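Local coordinates for hypothetical protein Lmaj011689 (Leishmania major, PDB 1YQF) that is of unknown function but belongs to the mitochondrial glycoprotein (MAM33) family and resembles human p32, so may serve as a binding protein, at residues E127-L130 against A131-G135; E177-V180 against L181-W185. All coordinates share one frame; numbering follows the deposited sequence.

Interaction 1 (E127-L130 against A131-G135)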
ATOM      1  N   GLU A 127      12.263  18.729  -7.782  1.00 35.35           N
ATOM      2  CA  GLU A 127      12.558  18.284  -9.144  1.00 36.69           C
ATOM      3  C   GLU A 127      11.454  17.418  -9.760  1.00 35.86           C
ATOM      4  O   GLU A 127      10.770  16.655  -9.071  1.00 35.80           O
ATOM      5  CB  GLU A 127      13.905  17.553  -9.187  1.00 37.87           C
ATOM      6  CG  GLU A 127      13.976  16.281  -8.363  1.00 42.08           C
ATOM      7  CD  GLU A 127      15.366  15.669  -8.359  1.00 46.94           C
ATOM      8  OE1 GLU A 127      16.322  16.375  -7.970  1.00 49.36           O
ATOM      9  OE2 GLU A 127      15.504  14.484  -8.750  1.00 48.92           O
ATOM     10  N   ALA A 128      11.304  17.562 -11.075  1.00 35.10           N
ATOM     11  CA  ALA A 128      10.289  16.858 -11.859  1.00 34.78           C
ATOM     12  C   ALA A 128      10.351  15.332 -11.773  1.00 34.98           C
ATOM     13  O   ALA A 128       9.315  14.685 -11.651  1.00 35.20           O
ATOM     14  CB  ALA A 128      10.375  17.296 -13.321  1.00 34.43           C
ATOM     15  N   ALA A 129      11.548  14.759 -11.865  1.00 35.13           N
ATOM     16  CA  ALA A 129      11.704  13.301 -11.837  1.00 35.23           C
ATOM     17  C   ALA A 129      11.287  12.725 -10.485  1.00 35.60           C
ATOM     18  O   ALA A 129      10.731  11.638 -10.409  1.00 35.33           O
ATOM     19  CB  ALA A 129      13.133  12.907 -12.153  1.00 35.03           C
ATOM     20  N   LEU A 130      11.553  13.473  -9.423  1.00 35.96           N
ATOM     21  CA  LEU A 130      11.154  13.069  -8.083  1.00 36.45           C
ATOM     22  C   LEU A 130       9.633  12.936  -7.983  1.00 35.54           C
ATOM     23  O   LEU A 130       9.122  12.044  -7.309  1.00 35.79           O
ATOM     24  CB  LEU A 130      11.665  14.087  -7.062  1.00 37.03           C
ATOM     25  CG  LEU A 130      11.438  13.812  -5.576  1.00 39.20           C
ATOM     26  CD1 LEU A 130      12.034  12.479  -5.158  1.00 40.28           C
ATOM     27  CD2 LEU A 130      12.046  14.943  -4.767  1.00 40.56           C
ATOM     28  N   ALA A 131       8.926  13.825  -8.674  1.00 34.41           N
ATOM     29  CA  ALA A 131       7.467  13.843  -8.686  1.00 33.46           C
ATOM     30  C   ALA A 131       6.868  12.793  -9.623  1.00 32.94           C
ATOM     31  O   ALA A 131       5.873  12.150  -9.284  1.00 31.71           O
ATOM     32  CB  ALA A 131       6.981  15.226  -9.093  1.00 33.26           C
ATOM     33  N   LYS A 132       7.479  12.620 -10.794  1.00 32.74           N
ATOM     34  CA  LYS A 132       6.842  11.878 -11.892  1.00 32.84           C
ATOM     35  C   LYS A 132       7.448  10.511 -12.204  1.00 32.93           C
ATOM     36  O   LYS A 132       6.863   9.751 -12.970  1.00 32.46           O
ATOM     37  CB  LYS A 132       6.809  12.749 -13.156  1.00 32.87           C
ATOM     38  CG  LYS A 132       5.856  13.924 -13.025  1.00 33.33           C
ATOM     39  CD  LYS A 132       5.768  14.749 -14.295  1.00 34.45           C
ATOM     40  CE  LYS A 132       6.953  15.687 -14.453  1.00 34.73           C
ATOM     41  NZ  LYS A 132       6.796  16.548 -15.661  1.00 35.45           N
ATOM     42  N   ASP A 133       8.591  10.181 -11.607  1.00 33.62           N
ATOM     43  CA  ASP A 133       9.195   8.862 -11.812  1.00 34.31           C
ATOM     44  C   ASP A 133       8.211   7.777 -11.382  1.00 34.83           C
ATOM     45  O   ASP A 133       7.502   7.927 -10.388  1.00 34.87           O
ATOM     46  CB  ASP A 133      10.506   8.704 -11.025  1.00 34.43           C
ATOM     47  CG  ASP A 133      11.720   9.293 -11.748  1.00 35.22           C
ATOM     48  OD1 ASP A 133      11.606   9.727 -12.914  1.00 36.61           O
ATOM     49  OD2 ASP A 133      12.846   9.359 -11.210  1.00 36.14           O
ATOM     50  N   THR A 134       8.154   6.699 -12.156  1.00 35.57           N
ATOM     51  CA  THR A 134       7.348   5.532 -11.797  1.00 36.18           C
ATOM     52  C   THR A 134       8.235   4.548 -11.056  1.00 35.62           C
ATOM     53  O   THR A 134       9.463   4.645 -11.113  1.00 35.78           O
ATOM     54  CB  THR A 134       6.740   4.854 -13.047  1.00 36.78           C
ATOM     55  OG1 THR A 134       7.730   4.719 -14.080  1.00 37.70           O
ATOM     56  CG2 THR A 134       5.657   5.727 -13.660  1.00 38.00           C
ATOM     57  N   GLY A 135       7.610   3.612 -10.350  1.00 34.87           N
ATOM     58  CA  GLY A 135       8.345   2.581  -9.638  1.00 34.33           C
ATOM     59  C   GLY A 135       8.149   2.607  -8.136  1.00 33.92           C
ATOM     60  O   GLY A 135       7.652   3.582  -7.564  1.00 34.01           O
TER

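Interaction 2 (E177-V180 against L181-W185)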
ATOM      1  N   GLU A 177     -14.444  14.608 -17.830  1.00 37.87           N
ATOM      2  CA  GLU A 177     -15.357  13.840 -18.672  1.00 37.93           C
ATOM      3  C   GLU A 177     -14.578  13.047 -19.714  1.00 36.08           C
ATOM      4  O   GLU A 177     -14.953  11.925 -20.042  1.00 35.90           O
ATOM      5  CB  GLU A 177     -16.368  14.768 -19.358  1.00 39.04           C
ATOM      6  CG  GLU A 177     -17.359  14.069 -20.280  1.00 43.37           C
ATOM      7  CD  GLU A 177     -18.368  15.031 -20.882  1.00 48.07           C
ATOM      8  OE1 GLU A 177     -19.349  15.377 -20.187  1.00 51.09           O
ATOM      9  OE2 GLU A 177     -18.182  15.446 -22.048  1.00 49.76           O
ATOM     10  N   PHE A 178     -13.494  13.626 -20.227  1.00 34.09           N
ATOM     11  CA  PHE A 178     -12.619  12.911 -21.150  1.00 32.48           C
ATOM     12  C   PHE A 178     -12.055  11.665 -20.480  1.00 31.53           C
ATOM     13  O   PHE A 178     -12.188  10.568 -21.007  1.00 31.56           O
ATOM     14  CB  PHE A 178     -11.461  13.790 -21.624  1.00 32.22           C
ATOM     15  CG  PHE A 178     -10.393  13.025 -22.350  1.00 30.73           C
ATOM     16  CD1 PHE A 178     -10.581  12.638 -23.668  1.00 29.90           C
ATOM     17  CD2 PHE A 178      -9.212  12.670 -21.710  1.00 30.14           C
ATOM     18  CE1 PHE A 178      -9.602  11.923 -24.346  1.00 28.62           C
ATOM     19  CE2 PHE A 178      -8.232  11.949 -22.379  1.00 29.10           C
ATOM     20  CZ  PHE A 178      -8.425  11.575 -23.698  1.00 28.79           C
ATOM     21  N   VAL A 179     -11.429  11.848 -19.318  1.00 30.16           N
ATOM     22  CA  VAL A 179     -10.813  10.746 -18.582  1.00 28.92           C
ATOM     23  C   VAL A 179     -11.817   9.625 -18.326  1.00 28.62           C
ATOM     24  O   VAL A 179     -11.506   8.455 -18.547  1.00 28.46           O
ATOM     25  CB  VAL A 179     -10.213  11.215 -17.234  1.00 28.58           C
ATOM     26  CG1 VAL A 179      -9.731  10.021 -16.398  1.00 27.13           C
ATOM     27  CG2 VAL A 179      -9.066  12.185 -17.467  1.00 28.88           C
ATOM     28  N   VAL A 180     -13.008   9.986 -17.857  1.00 27.93           N
ATOM     29  CA  VAL A 180     -14.065   9.013 -17.585  1.00 28.09           C
ATOM     30  C   VAL A 180     -14.425   8.251 -18.859  1.00 28.39           C
ATOM     31  O   VAL A 180     -14.510   7.027 -18.851  1.00 28.62           O
ATOM     32  CB  VAL A 180     -15.344   9.689 -17.021  1.00 27.90           C
ATOM     33  CG1 VAL A 180     -16.471   8.674 -16.839  1.00 27.61           C
ATOM     34  CG2 VAL A 180     -15.060  10.363 -15.693  1.00 27.86           C
ATOM     35  N   LEU A 181     -14.630   8.990 -19.944  1.00 28.78           N
ATOM     36  CA  LEU A 181     -15.008   8.416 -21.234  1.00 29.06           C
ATOM     37  C   LEU A 181     -13.894   7.569 -21.837  1.00 29.17           C
ATOM     38  O   LEU A 181     -14.161   6.548 -22.467  1.00 29.36           O
ATOM     39  CB  LEU A 181     -15.393   9.522 -22.226  1.00 29.07           C
ATOM     40  CG  LEU A 181     -16.759  10.194 -22.058  1.00 29.40           C
ATOM     41  CD1 LEU A 181     -16.917  11.296 -23.097  1.00 30.17           C
ATOM     42  CD2 LEU A 181     -17.906   9.194 -22.160  1.00 28.76           C
ATOM     43  N   TYR A 182     -12.653   8.003 -21.647  1.00 29.27           N
ATOM     44  CA  TYR A 182     -11.497   7.295 -22.181  1.00 29.47           C
ATOM     45  C   TYR A 182     -11.267   6.011 -21.396  1.00 29.22           C
ATOM     46  O   TYR A 182     -10.860   5.004 -21.960  1.00 29.03           O
ATOM     47  CB  TYR A 182     -10.245   8.172 -22.129  1.00 29.87           C
ATOM     48  CG  TYR A 182      -9.103   7.632 -22.953  1.00 31.04           C
ATOM     49  CD1 TYR A 182      -8.965   7.977 -24.288  1.00 32.36           C
ATOM     50  CD2 TYR A 182      -8.165   6.764 -22.399  1.00 33.49           C
ATOM     51  CE1 TYR A 182      -7.919   7.480 -25.054  1.00 33.62           C
ATOM     52  CE2 TYR A 182      -7.114   6.259 -23.158  1.00 34.05           C
ATOM     53  CZ  TYR A 182      -6.997   6.622 -24.483  1.00 34.43           C
ATOM     54  OH  TYR A 182      -5.962   6.130 -25.241  1.00 36.94           O
ATOM     55  N   SER A 183     -11.548   6.049 -20.097  1.00 29.47           N
ATOM     56  CA  SER A 183     -11.427   4.868 -19.250  1.00 30.40           C
ATOM     57  C   SER A 183     -12.430   3.786 -19.655  1.00 31.16           C
ATOM     58  O   SER A 183     -12.068   2.615 -19.722  1.00 30.69           O
ATOM     59  CB  SER A 183     -11.608   5.232 -17.778  1.00 30.36           C
ATOM     60  OG  SER A 183     -10.514   6.010 -17.319  1.00 31.49           O
ATOM     61  N   PHE A 184     -13.675   4.180 -19.931  1.00 32.27           N
ATOM     62  CA  PHE A 184     -14.701   3.233 -20.376  1.00 33.63           C
ATOM     63  C   PHE A 184     -14.275   2.591 -21.689  1.00 33.16           C
ATOM     64  O   PHE A 184     -14.394   1.382 -21.857  1.00 33.25           O
ATOM     65  CB  PHE A 184     -16.070   3.911 -20.582  1.00 34.36           C
ATOM     66  CG  PHE A 184     -16.766   4.335 -19.306  1.00 38.10           C
ATOM     67  CD1 PHE A 184     -16.704   3.564 -18.145  1.00 41.43           C
ATOM     68  CD2 PHE A 184     -17.512   5.511 -19.280  1.00 40.50           C
ATOM     69  CE1 PHE A 184     -17.362   3.972 -16.981  1.00 42.60           C
ATOM     70  CE2 PHE A 184     -18.171   5.919 -18.121  1.00 41.57           C
ATOM     71  CZ  PHE A 184     -18.094   5.150 -16.972  1.00 42.13           C
ATOM     72  N   TRP A 185     -13.776   3.411 -22.613  1.00 32.91           N
ATOM     73  CA  TRP A 185     -13.343   2.929 -23.920  1.00 32.69           C
ATOM     74  C   TRP A 185     -12.167   1.973 -23.788  1.00 32.36           C
ATOM     75  O   TRP A 185     -12.207   0.873 -24.319  1.00 32.42           O
ATOM     76  CB  TRP A 185     -12.958   4.089 -24.844  1.00 32.77           C
ATOM     77  CG  TRP A 185     -12.263   3.621 -26.090  1.00 33.23           C
ATOM     78  CD1 TRP A 185     -12.847   3.104 -27.207  1.00 33.52           C
ATOM     79  CD2 TRP A 185     -10.852   3.603 -26.334  1.00 34.33           C
ATOM     80  NE1 TRP A 185     -11.890   2.768 -28.134  1.00 33.66           N
ATOM     81  CE2 TRP A 185     -10.655   3.065 -27.622  1.00 34.02           C
ATOM     82  CE3 TRP A 185      -9.728   3.986 -25.587  1.00 36.49           C
ATOM     83  CZ2 TRP A 185      -9.387   2.906 -28.186  1.00 35.47           C
ATOM     84  CZ3 TRP A 185      -8.465   3.827 -26.149  1.00 37.43           C
ATOM     85  CH2 TRP A 185      -8.308   3.292 -27.438  1.00 36.68           C
TER

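Interaction 1 (E127-L130 against A131-G135)
Lys132 N donates to Ala128 O at 2.9 Å, the one bond of regular strength in the short helix 128-132 whose atoms are securely placed. Glu127 holds the N-cap position, and its carbonyl starts the turn with only a weak bond, Ala131 N to Glu127 O at 3.4 Å. Ala131 N also makes a weak i to i+3 hydrogen bond to Ala128 O, and is thus shared between two weak acceptors. Asp133 N closes the last turn on Ala129 O, although the placing of that oxygen is less certain; at Asp133 the backbone leaves helical angles and turns out toward Gly135, the N-cap of helix 136-144.

Between the two segments the side chains meet only lightly. Lys132 CG is anti to its own carbonyl carbon (chi1 -69°), and a bend at chi3 brings the lysine chain back along the first turn, with CE 3.9 Å from Ala128 CB. Its NZ continues to a weak hydrogen bond with Thr99 OG1. One residue along, Asp133 OD1 is modelled 3.6 Å from Ala129 CB, but the carboxylate's close fit over the Ala129 carbonyl is doubtful.

The inner side of this turn rests on the sheet: Leu130 and Ala131 touch Tyr125 of strand 116-125, and Ala128 and Ala131 touch Thr105 of strand 105-113. Arg142 of helix 136-144 bonds to the carbonyls of Leu130 and Asp133, while Arg79 of strand 74-81 takes that of Lys132.

Interaction 2 (E177-V180 against L181-W185)
Val179 O accepts two hydrogen bonds from Ser183, one from the backbone N and one from the hydroxyl OG, each 2.9 Å long. The donors come from opposite faces of the carbonyl plane. OG lies beside its own backbone N (chi1 -69°), which turns the hydroxyl back toward the preceding turn and lets this buried polar group be satisfied within the helix. The neighbouring i to i+4 bonds are regular: Tyr182 N meets Phe178 O at 2.7 Å, and Leu181 N and Phe184 N bond in the same way to Glu177 O and Val180 O.

Outside the backbone, Phe178 and Tyr182 run side by side on the same flank, both with CG anti to the backbone N. Their ring planes are inclined at 34° in an oblique pairing, with Phe178 CZ 3.7 Å from Tyr182 CD1; Tyr182 CB covers one face of the Phe178 ring. On another side of the helix, Val180 CG1 packs on Phe184 CE2 at 3.5 Å, and Val180 O sits over a face of that phenyl ring, toward its rim. Glu177 CG lies alongside Leu181 CD1, a looser contact among exposed residues.

Tyr182 also makes an edge-to-face pair with Phe65, and Phe178, Val179 and Tyr182 all touch Tyr80. One flank of the long alpha-helix (Phe178, Val179, Tyr182) is thus laid against an antiparallel sheet, consistent with the p32-like fold, which combines such a sheet with N- and C-terminal helices.

In the fold
Both contacts are local helical turns, but they hold different elements. Interaction 1 is a surface contact in the five-residue helix that follows strand 116-125, whereas interaction 2 is partly buried in the long C-terminal helix 173-202. Their centres lie 25 Å apart and their nearest atoms about 15 Å, without touching. The chemistry follows the setting: small alanines, a lysine and an aspartate in 127-135, where Thr134 packs on Glu144 of the second subunit, against aromatic and branched residues in 177-185, which no other protein chain of the assembly touches. The antiparallel sheet links them indirectly, since strands 74-81 and 105-113 meet both.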